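Hypothetical protein PH1789 (Pyrococcus horikoshii, PDB 1WR2) is of unknown function but contains a domain of the ATP-grasp fold superfamily. Local coordinates at residues Glu183-Met193 with Val216-Ile227; Met1-Val12 with Glu24-Tyr32. All coordinates share one frame; numbering follows the deposited sequence.

Interaction 1: residues Glu183-Met193 with Val216-Ile227; sequences EPADIDAIVDM and VFVYNKGEGAVI
D186 carries the polar half of this contact, reaching from the start of helix 187-193 into the turn that joins strands 216-218 and 225-227. Backbone bonds set it in place first: its N-H donates to the carbonyl oxygen of Y219 (N to O 2.7 Å), and one residue earlier P184 O accepts from K221 N at 3.1 Å. Together they bridge A185 to N220 across the two segments.

The carboxylate then works in two directions. With CG anti to the backbone nitrogen (chi1 -168°), its OD2 is put over the turn. There G224 N donates to D186 OD2 at 2.9 Å from well above the carboxylate plane, 43° out of it. G222 N lies 3.0 Å from the same OD2. The other oxygen, D186 OD1, accepts from A189 N at 2.8 Å, an N-cap bond for the helix, and also accepts from a water. This buried carboxylate is therefore gripped by backbone N-H groups and water, which would probably help to stabilise its negative charge.

Apolar contacts continue down the helix. A189 sets its methyl on the backbone of G224, CB to CA 3.7 Å. I190 crosses V218 at about a right angle, laying CG1 and CD1 against both valine methyls. Farther along, the M193 chain bends at chi3 (-80°) and brings CE against both V216 CG1 and A225 CB; the approach of M193 CE to A225 CB, 3.5 Å, is tight. Helix 160-168 also packs on I190, and I124 of strand 120-129 on M193.

A type II turn from N220 to E223 lies within the connection. The whole is a beta-hairpin with a helix running obliquely along one face, roughly with strand 225-227 and against strand 216-218, its N-terminus capped by D186, which also binds the hairpin turn, within the ATP-grasp domain.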
loop_
_atom_site.group_PDB
_atom_site.type_symbol
_atom_site.label_atom_id
_atom_site.label_comp_id
_atom_site.label_asym_id
_atom_site.label_seq_id
_atom_site.Cartn_x
_atom_site.Cartn_y
_atom_site.Cartn_z
ATOM N N GLU A 183 -19.631 -15.960 4.602
ATOM C CA GLU A 183 -19.897 -14.560 4.907
ATOM C C GLU A 183 -19.335 -13.655 3.823
ATOM O O GLU A 183 -18.182 -13.793 3.418
ATOM C CB GLU A 183 -19.281 -14.183 6.254
ATOM C CG GLU A 183 -19.983 -14.797 7.452
ATOM C CD GLU A 183 -19.232 -14.556 8.748
ATOM O OE1 GLU A 183 -18.936 -13.381 9.060
ATOM O OE2 GLU A 183 -18.935 -15.544 9.456
ATOM N N PRO A 184 -20.151 -12.716 3.332
ATOM C CA PRO A 184 -19.715 -11.791 2.286
ATOM C C PRO A 184 -18.732 -10.758 2.809
ATOM O O PRO A 184 -18.823 -10.324 3.958
ATOM C CB PRO A 184 -21.021 -11.159 1.828
ATOM C CG PRO A 184 -21.806 -11.099 3.095
ATOM C CD PRO A 184 -21.555 -12.463 3.701
ATOM N N ALA A 185 -17.790 -10.373 1.958
ATOM C CA ALA A 185 -16.796 -9.379 2.327
ATOM C C ALA A 185 -17.503 -8.034 2.429
ATOM O O ALA A 185 -18.658 -7.899 2.024
ATOM C CB ALA A 185 -15.701 -9.327 1.272
ATOM N N ASP A 186 -16.813 -7.040 2.971
ATOM C CA ASP A 186 -17.398 -5.717 3.109
ATOM C C ASP A 186 -17.293 -4.967 1.784
ATOM O O ASP A 186 -16.364 -4.188 1.577
ATOM C CB ASP A 186 -16.682 -4.932 4.209
ATOM C CG ASP A 186 -17.427 -3.669 4.599
ATOM O OD1 ASP A 186 -17.947 -2.979 3.698
ATOM O OD2 ASP A 186 -17.485 -3.358 5.808
ATOM N N ILE A 187 -18.253 -5.200 0.894
ATOM C CA ILE A 187 -18.275 -4.561 -0.418
ATOM C C ILE A 187 -18.284 -3.042 -0.349
ATOM O O ILE A 187 -17.550 -2.378 -1.080
ATOM C CB ILE A 187 -19.511 -4.997 -1.227
ATOM C CG1 ILE A 187 -19.566 -6.525 -1.312
ATOM C CG2 ILE A 187 -19.468 -4.379 -2.617
ATOM C CD1 ILE A 187 -18.350 -7.147 -1.933
ATOM N N ASP A 188 -19.132 -2.497 0.516
ATOM C CA ASP A 188 -19.239 -1.048 0.679
ATOM C C ASP A 188 -17.888 -0.429 1.025
ATOM O O ASP A 188 -17.577 0.697 0.621
ATOM C CB ASP A 188 -20.256 -0.726 1.775
ATOM C CG ASP A 188 -21.675 -1.082 1.371
ATOM O OD1 ASP A 188 -21.913 -2.238 0.963
ATOM O OD2 ASP A 188 -22.554 -0.202 1.466
ATOM N N ALA A 189 -17.092 -1.167 1.788
ATOM C CA ALA A 189 -15.772 -0.696 2.171
ATOM C C ALA A 189 -14.908 -0.638 0.912
ATOM O O ALA A 189 -14.132 0.294 0.714
ATOM C CB ALA A 189 -15.158 -1.643 3.196
ATOM N N ILE A 190 -15.050 -1.635 0.050
ATOM C CA ILE A 190 -14.273 -1.638 -1.181
ATOM C C ILE A 190 -14.710 -0.470 -2.048
ATOM O O ILE A 190 -13.883 0.233 -2.617
ATOM C CB ILE A 190 -14.461 -2.934 -1.965
ATOM C CG1 ILE A 190 -14.070 -4.125 -1.089
ATOM C CG2 ILE A 190 -13.605 -2.893 -3.225
ATOM C CD1 ILE A 190 -14.320 -5.466 -1.723
ATOM N N VAL A 191 -16.019 -0.264 -2.147
ATOM C CA VAL A 191 -16.548 0.832 -2.946
ATOM C C VAL A 191 -15.991 2.166 -2.462
ATOM O O VAL A 191 -15.652 3.037 -3.263
ATOM C CB VAL A 191 -18.089 0.872 -2.870
ATOM C CG1 VAL A 191 -18.609 2.151 -3.491
ATOM C CG2 VAL A 191 -18.670 -0.340 -3.579
ATOM N N ASP A 192 -15.901 2.326 -1.146
ATOM C CA ASP A 192 -15.381 3.559 -0.575
ATOM C C ASP A 192 -13.903 3.755 -0.946
ATOM O O ASP A 192 -13.483 4.871 -1.264
ATOM C CB ASP A 192 -15.554 3.554 0.946
ATOM C CG ASP A 192 -15.206 4.896 1.579
ATOM O OD1 ASP A 192 -15.826 5.916 1.199
ATOM O OD2 ASP A 192 -14.316 4.928 2.452
ATOM N N MET A 193 -13.120 2.678 -0.922
ATOM C CA MET A 193 -11.706 2.789 -1.280
ATOM C C MET A 193 -11.528 3.185 -2.734
ATOM O O MET A 193 -10.713 4.043 -3.056
ATOM C CB MET A 193 -10.969 1.483 -1.034
ATOM C CG MET A 193 -10.503 1.307 0.392
ATOM S SD MET A 193 -9.394 -0.104 0.527
ATOM C CE MET A 193 -10.598 -1.439 0.574
ATOM N N VAL A 216 -4.343 -5.303 0.156
ATOM C CA VAL A 216 -5.419 -4.666 0.905
ATOM C C VAL A 216 -6.207 -5.841 1.476
ATOM O O VAL A 216 -6.497 -6.792 0.753
ATOM C CB VAL A 216 -6.380 -3.863 0.002
ATOM C CG1 VAL A 216 -7.606 -3.437 0.814
ATOM C CG2 VAL A 216 -5.680 -2.644 -0.573
ATOM N N PHE A 217 -6.532 -5.798 2.762
ATOM C CA PHE A 217 -7.308 -6.882 3.351
ATOM C C PHE A 217 -8.733 -6.379 3.526
ATOM O O PHE A 217 -8.949 -5.283 4.051
ATOM C CB PHE A 217 -6.761 -7.302 4.728
ATOM C CG PHE A 217 -5.416 -7.986 4.689
ATOM C CD1 PHE A 217 -5.003 -8.698 3.571
ATOM C CD2 PHE A 217 -4.581 -7.953 5.801
ATOM C CE1 PHE A 217 -3.785 -9.369 3.559
ATOM C CE2 PHE A 217 -3.363 -8.621 5.798
ATOM C CZ PHE A 217 -2.965 -9.329 4.675
ATOM N N VAL A 218 -9.702 -7.171 3.082
ATOM C CA VAL A 218 -11.103 -6.794 3.221
ATOM C C VAL A 218 -11.792 -7.754 4.180
ATOM O O VAL A 218 -11.808 -8.965 3.967
ATOM C CB VAL A 218 -11.842 -6.809 1.865
ATOM C CG1 VAL A 218 -13.293 -6.385 2.060
ATOM C CG2 VAL A 218 -11.158 -5.860 0.890
ATOM N N TYR A 219 -12.354 -7.199 5.245
ATOM C CA TYR A 219 -13.028 -7.999 6.253
ATOM C C TYR A 219 -14.505 -8.176 5.935
ATOM O O TYR A 219 -15.010 -7.628 4.955
ATOM C CB TYR A 219 -12.837 -7.353 7.624
ATOM C CG TYR A 219 -11.376 -7.146 7.970
ATOM C CD1 TYR A 219 -10.494 -8.226 8.015
ATOM C CD2 TYR A 219 -10.874 -5.872 8.241
ATOM C CE1 TYR A 219 -9.150 -8.041 8.324
ATOM C CE2 TYR A 219 -9.529 -5.676 8.548
ATOM C CZ TYR A 219 -8.677 -6.762 8.591
ATOM O OH TYR A 219 -7.358 -6.578 8.920
ATOM N N ASN A 220 -15.201 -8.942 6.767
ATOM C CA ASN A 220 -16.613 -9.203 6.536
ATOM C C ASN A 220 -17.478 -7.957 6.593
ATOM O O ASN A 220 -17.029 -6.889 7.002
ATOM C CB ASN A 220 -17.116 -10.256 7.521
ATOM C CG ASN A 220 -16.259 -11.508 7.506
ATOM O OD1 ASN A 220 -15.887 -12.006 6.442
ATOM N ND2 ASN A 220 -15.945 -12.023 8.687
ATOM N N LYS A 221 -18.726 -8.107 6.166
ATOM C CA LYS A 221 -19.676 -7.004 6.122
ATOM C C LYS A 221 -19.679 -6.137 7.374
ATOM O O LYS A 221 -19.673 -6.643 8.497
ATOM C CB LYS A 221 -21.085 -7.551 5.865
ATOM C CG LYS A 221 -22.093 -6.511 5.387
ATOM C CD LYS A 221 -23.395 -7.183 4.963
ATOM C CE LYS A 221 -24.385 -6.192 4.366
ATOM N NZ LYS A 221 -24.823 -5.159 5.346
ATOM N N GLY A 222 -19.674 -4.825 7.164
ATOM C CA GLY A 222 -19.704 -3.888 8.272
ATOM C C GLY A 222 -18.436 -3.672 9.080
ATOM O O GLY A 222 -18.455 -2.912 10.049
ATOM N N GLU A 223 -17.334 -4.318 8.710
ATOM C CA GLU A 223 -16.100 -4.128 9.465
ATOM C C GLU A 223 -14.918 -3.612 8.644
ATOM O O GLU A 223 -13.756 -3.866 8.969
ATOM C CB GLU A 223 -15.733 -5.416 10.205
ATOM C CG GLU A 223 -15.566 -6.628 9.334
ATOM C CD GLU A 223 -15.675 -7.915 10.126
ATOM O OE1 GLU A 223 -15.357 -8.987 9.572
ATOM O OE2 GLU A 223 -16.089 -7.855 11.303
ATOM N N GLY A 224 -15.241 -2.880 7.581
ATOM C CA GLY A 224 -14.243 -2.266 6.721
ATOM C C GLY A 224 -13.115 -3.077 6.107
ATOM O O GLY A 224 -13.220 -4.285 5.889
ATOM N N ALA A 225 -12.024 -2.376 5.809
ATOM C CA ALA A 225 -10.844 -2.982 5.205
ATOM C C ALA A 225 -9.595 -2.234 5.653
ATOM O O ALA A 225 -9.687 -1.203 6.323
ATOM C CB ALA A 225 -10.963 -2.935 3.691
ATOM N N VAL A 226 -8.429 -2.746 5.270
ATOM C CA VAL A 226 -7.169 -2.117 5.642
ATOM C C VAL A 226 -6.109 -2.281 4.548
ATOM O O VAL A 226 -5.972 -3.347 3.952
ATOM C CB VAL A 226 -6.642 -2.704 6.978
ATOM C CG1 VAL A 226 -6.233 -4.156 6.797
ATOM C CG2 VAL A 226 -5.492 -1.870 7.494
ATOM N N ILE A 227 -5.378 -1.204 4.281
ATOM C CA ILE A 227 -4.319 -1.199 3.273
ATOM C C ILE A 227 -3.017 -1.664 3.922
ATOM O O ILE A 227 -2.552 -1.065 4.889
ATOM C CB ILE A 227 -4.129 0.215 2.706
ATOM C CG1 ILE A 227 -5.415 0.659 2.001
ATOM C CG2 ILE A 227 -2.941 0.250 1.766
ATOM C CD1 ILE A 227 -5.460 2.147 1.685
HETATM O O HOH W 1 -20.404 -2.957 4.503
#

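Interaction 2: residues Met1-Val12 with Glu24-Tyr32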
loop_
_atom_site.group_PDB
_atom_site.type_symbol
_atom_site.label_atom_id
_atom_site.label_comp_id
_atom_site.label_asym_id
_atom_site.label_seq_id
_atom_site.Cartn_x
_atom_site.Cartn_y
_atom_site.Cartn_z
ATOM N N MET A 1 -7.035 19.569 -4.392
ATOM C CA MET A 1 -5.814 18.779 -4.062
ATOM C C MET A 1 -5.442 18.937 -2.591
ATOM O O MET A 1 -4.963 19.995 -2.184
ATOM C CB MET A 1 -4.638 19.242 -4.931
ATOM C CG MET A 1 -4.814 18.982 -6.419
ATOM S SD MET A 1 -3.388 19.498 -7.420
ATOM C CE MET A 1 -4.210 20.368 -8.759
ATOM N N LYS A 2 -5.668 17.893 -1.792
ATOM C CA LYS A 2 -5.328 17.944 -0.373
ATOM C C LYS A 2 -3.867 18.374 -0.255
ATOM O O LYS A 2 -2.966 17.706 -0.764
ATOM C CB LYS A 2 -5.530 16.574 0.277
ATOM C CG LYS A 2 -5.044 16.503 1.715
ATOM C CD LYS A 2 -5.853 17.415 2.624
ATOM C CE LYS A 2 -5.161 17.596 3.967
ATOM N NZ LYS A 2 -4.872 16.295 4.635
ATOM N N GLU A 3 -3.641 19.498 0.415
ATOM C CA GLU A 3 -2.299 20.040 0.574
ATOM C C GLU A 3 -1.262 19.066 1.121
ATOM O O GLU A 3 -0.149 18.994 0.605
ATOM C CB GLU A 3 -2.341 21.297 1.451
ATOM C CG GLU A 3 -1.016 22.047 1.500
ATOM C CD GLU A 3 -0.423 22.270 0.113
ATOM O OE1 GLU A 3 -1.122 22.849 -0.751
ATOM O OE2 GLU A 3 0.741 21.868 -0.111
ATOM N N GLU A 4 -1.617 18.319 2.162
ATOM C CA GLU A 4 -0.680 17.366 2.754
ATOM C C GLU A 4 -0.110 16.405 1.712
ATOM O O GLU A 4 1.076 16.074 1.745
ATOM C CB GLU A 4 -1.369 16.580 3.875
ATOM C CG GLU A 4 -0.496 15.511 4.540
ATOM C CD GLU A 4 0.866 16.029 4.987
ATOM O OE1 GLU A 4 0.943 17.169 5.500
ATOM O OE2 GLU A 4 1.864 15.289 4.838
ATOM N N ALA A 5 -0.955 15.966 0.785
ATOM C CA ALA A 5 -0.525 15.046 -0.262
ATOM C C ALA A 5 0.460 15.730 -1.198
ATOM O O ALA A 5 1.511 15.179 -1.513
ATOM C CB ALA A 5 -1.739 14.539 -1.052
ATOM N N VAL A 6 0.112 16.935 -1.639
ATOM C CA VAL A 6 0.966 17.699 -2.541
ATOM C C VAL A 6 2.298 18.013 -1.866
ATOM O O VAL A 6 3.331 18.133 -2.524
ATOM C CB VAL A 6 0.291 19.035 -2.959
ATOM C CG1 VAL A 6 1.239 19.853 -3.828
ATOM C CG2 VAL A 6 -0.999 18.755 -3.713
ATOM N N ARG A 7 2.260 18.135 -0.545
ATOM C CA ARG A 7 3.452 18.445 0.235
ATOM C C ARG A 7 4.423 17.268 0.203
ATOM O O ARG A 7 5.591 17.419 -0.159
ATOM C CB ARG A 7 3.059 18.747 1.681
ATOM C CG ARG A 7 4.061 19.608 2.440
ATOM C CD ARG A 7 4.146 19.172 3.890
ATOM N NE ARG A 7 4.948 17.957 4.016
ATOM C CZ ARG A 7 4.941 17.158 5.077
ATOM N NH1 ARG A 7 4.164 17.436 6.114
ATOM N NH2 ARG A 7 5.719 16.083 5.103
ATOM N N VAL A 8 3.929 16.093 0.580
ATOM C CA VAL A 8 4.754 14.894 0.590
ATOM C C VAL A 8 5.267 14.619 -0.820
ATOM O O VAL A 8 6.432 14.266 -1.005
ATOM C CB VAL A 8 3.953 13.676 1.105
ATOM C CG1 VAL A 8 4.869 12.474 1.261
ATOM C CG2 VAL A 8 3.295 14.015 2.435
ATOM N N ILE A 9 4.400 14.788 -1.814
ATOM C CA ILE A 9 4.789 14.564 -3.203
ATOM C C ILE A 9 5.902 15.526 -3.628
ATOM O O ILE A 9 6.948 15.100 -4.125
ATOM C CB ILE A 9 3.582 14.727 -4.153
ATOM C CG1 ILE A 9 2.610 13.559 -3.959
ATOM C CG2 ILE A 9 4.054 14.787 -5.592
ATOM C CD1 ILE A 9 1.340 13.662 -4.780
ATOM N N GLU A 10 5.676 16.822 -3.435
ATOM C CA GLU A 10 6.674 17.828 -3.799
ATOM C C GLU A 10 8.022 17.508 -3.159
ATOM O O GLU A 10 9.062 17.518 -3.824
ATOM C CB GLU A 10 6.221 19.222 -3.349
ATOM C CG GLU A 10 5.163 19.877 -4.229
ATOM C CD GLU A 10 5.602 20.008 -5.683
ATOM O OE1 GLU A 10 6.807 20.233 -5.931
ATOM O OE2 GLU A 10 4.738 19.901 -6.580
ATOM N N GLU A 11 7.989 17.224 -1.861
ATOM C CA GLU A 11 9.191 16.904 -1.098
ATOM C C GLU A 11 10.015 15.811 -1.773
ATOM O O GLU A 11 11.238 15.922 -1.890
ATOM C CB GLU A 11 8.795 16.472 0.316
ATOM C CG GLU A 11 9.961 16.260 1.273
ATOM C CD GLU A 11 9.509 16.082 2.717
ATOM O OE1 GLU A 11 10.378 15.873 3.593
ATOM O OE2 GLU A 11 8.286 16.153 2.977
ATOM N N VAL A 12 9.339 14.758 -2.221
ATOM C CA VAL A 12 10.003 13.647 -2.884
ATOM C C VAL A 12 10.614 14.091 -4.207
ATOM O O VAL A 12 11.770 13.778 -4.507
ATOM C CB VAL A 12 9.009 12.491 -3.148
ATOM C CG1 VAL A 12 9.679 11.394 -3.950
ATOM C CG2 VAL A 12 8.498 11.940 -1.823
ATOM N N GLU A 24 5.916 7.058 2.515
ATOM C CA GLU A 24 5.570 8.304 1.811
ATOM C C GLU A 24 4.272 8.121 1.039
ATOM O O GLU A 24 3.432 9.016 0.998
ATOM C CB GLU A 24 6.673 8.705 0.827
ATOM C CG GLU A 24 8.018 8.940 1.474
ATOM C CD GLU A 24 9.130 9.097 0.455
ATOM O OE1 GLU A 24 9.109 8.367 -0.558
ATOM O OE2 GLU A 24 10.025 9.936 0.678
ATOM N N ALA A 25 4.127 6.962 0.403
ATOM C CA ALA A 25 2.916 6.650 -0.352
ATOM C C ALA A 25 1.723 6.676 0.604
ATOM O O ALA A 25 0.704 7.317 0.329
ATOM C CB ALA A 25 3.042 5.270 -0.995
ATOM N N LYS A 26 1.856 5.991 1.734
ATOM C CA LYS A 26 0.774 5.932 2.710
ATOM C C LYS A 26 0.363 7.287 3.275
ATOM O O LYS A 26 -0.793 7.478 3.654
ATOM C CB LYS A 26 1.131 4.958 3.825
ATOM C CG LYS A 26 1.053 3.515 3.360
ATOM C CD LYS A 26 1.538 2.567 4.429
ATOM C CE LYS A 26 1.332 1.120 4.026
ATOM N NZ LYS A 26 1.885 0.218 5.085
ATOM N N GLN A 27 1.299 8.225 3.332
ATOM C CA GLN A 27 0.983 9.567 3.797
ATOM C C GLN A 27 0.014 10.167 2.778
ATOM O O GLN A 27 -0.937 10.852 3.140
ATOM C CB GLN A 27 2.249 10.420 3.876
ATOM C CG GLN A 27 3.097 10.168 5.119
ATOM C CD GLN A 27 4.420 10.911 5.073
ATOM O OE1 GLN A 27 5.381 10.460 4.444
ATOM N NE2 GLN A 27 4.470 12.069 5.719
ATOM N N VAL A 28 0.262 9.910 1.496
ATOM C CA VAL A 28 -0.623 10.422 0.455
ATOM C C VAL A 28 -2.000 9.779 0.623
ATOM O O VAL A 28 -3.032 10.453 0.551
ATOM C CB VAL A 28 -0.082 10.093 -0.949
ATOM C CG1 VAL A 28 -1.091 10.518 -2.009
ATOM C CG2 VAL A 28 1.245 10.800 -1.170
ATOM N N LEU A 29 -2.008 8.474 0.866
ATOM C CA LEU A 29 -3.249 7.743 1.038
ATOM C C LEU A 29 -4.049 8.249 2.236
ATOM O O LEU A 29 -5.249 8.499 2.118
ATOM C CB LEU A 29 -2.965 6.244 1.174
ATOM C CG LEU A 29 -2.207 5.604 -0.005
ATOM C CD1 LEU A 29 -2.104 4.098 0.211
ATOM C CD2 LEU A 29 -2.926 5.881 -1.309
ATOM N N LYS A 30 -3.391 8.412 3.380
ATOM C CA LYS A 30 -4.075 8.900 4.573
ATOM C C LYS A 30 -4.673 10.292 4.369
ATOM O O LYS A 30 -5.751 10.591 4.883
ATOM C CB LYS A 30 -3.116 8.925 5.772
ATOM C CG LYS A 30 -2.775 7.545 6.318
ATOM C CD LYS A 30 -1.954 7.615 7.603
ATOM C CE LYS A 30 -0.583 8.214 7.367
ATOM N NZ LYS A 30 0.229 8.184 8.613
ATOM N N ALA A 31 -3.973 11.135 3.616
ATOM C CA ALA A 31 -4.429 12.493 3.352
ATOM C C ALA A 31 -5.794 12.491 2.674
ATOM O O ALA A 31 -6.488 13.512 2.653
ATOM C CB ALA A 31 -3.412 13.224 2.480
ATOM N N TYR A 32 -6.173 11.339 2.116
ATOM C CA TYR A 32 -7.459 11.202 1.445
ATOM C C TYR A 32 -8.405 10.280 2.213
ATOM O O TYR A 32 -9.401 9.795 1.680
ATOM C CB TYR A 32 -7.246 10.714 0.007
ATOM C CG TYR A 32 -6.930 11.843 -0.952
ATOM C CD1 TYR A 32 -7.940 12.457 -1.689
ATOM C CD2 TYR A 32 -5.633 12.338 -1.079
ATOM C CE1 TYR A 32 -7.665 13.539 -2.528
ATOM C CE2 TYR A 32 -5.349 13.419 -1.912
ATOM C CZ TYR A 32 -6.375 14.012 -2.633
ATOM O OH TYR A 32 -6.106 15.074 -3.464
#
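A5 and V28 mark the closest backbone approach of two antiparallel helices, 3-12 and 24-30, with axes 8.5 Å apart and a crossing angle of -164°. The small A5 methyl makes this possible: it faces V28 CG1 and A31 CB, and meets the Y32 ring at its edge, near the ring plane, 3.9 Å from CE2.

At the N-terminal end of helix 3-12 the Y32 ring reaches past A5 to K2. K2 CB lies 3.8 Å from Y32 CE2, while K2 N donates a weak hydrogen bond to Y32 OH at 3.3 Å. The same hydroxyl is hydrogen-bonded to D203, on helix 187-203. Bent at chi2 (65°), the lysine chain runs alongside A31, its CG 3.7 Å from the alanine CB.

Toward the other end, I9 crosses V28 at about a right angle, CG1 against CG2. V8 likewise lies across the extended chain of Q27, using both methyls, and its CG1 also touches E24 O. V12 meets E24 obliquely, pressing CG2 against the carboxylate, 3.6 Å from OE2. M20 of strand 19-20 packs on V8, V12 and V28.

Along the outer flank R7 NH2 bonds weakly to E11 OE2; its NH1 pairs with E4 OE1 by charge alone, while E4 OE2 sits over a guanidinium face, offset toward its rim. Across the contact van der Waals touch dominates, and the one weak hydrogen bond joins residues flanking the helices. With so little directional bonding the fit rests on shape and burial, its ends tied to outside partners: E24 to R17, Y32 OH to D203.

Overall arrangement
Interaction 2 comes first along the chain and closes before interaction 1 opens; their centres lie about 24 Å apart. Both are built on the same antiparallel sheet. Interaction 1 uses strands 208-218 and 225-234 and the start of helix 187-203, whereas the helices of interaction 2 pack on the later part of strand 225-234, through I232 and L234, and on the far end of the same helix. Strand 225-234 and helix 187-203 therefore run from one contact to the other, and I227 CD1 touches L29 CD1 at 4.2 Å. In this way the N-terminal helices are joined to the sheet formed largely by later parts of the chain.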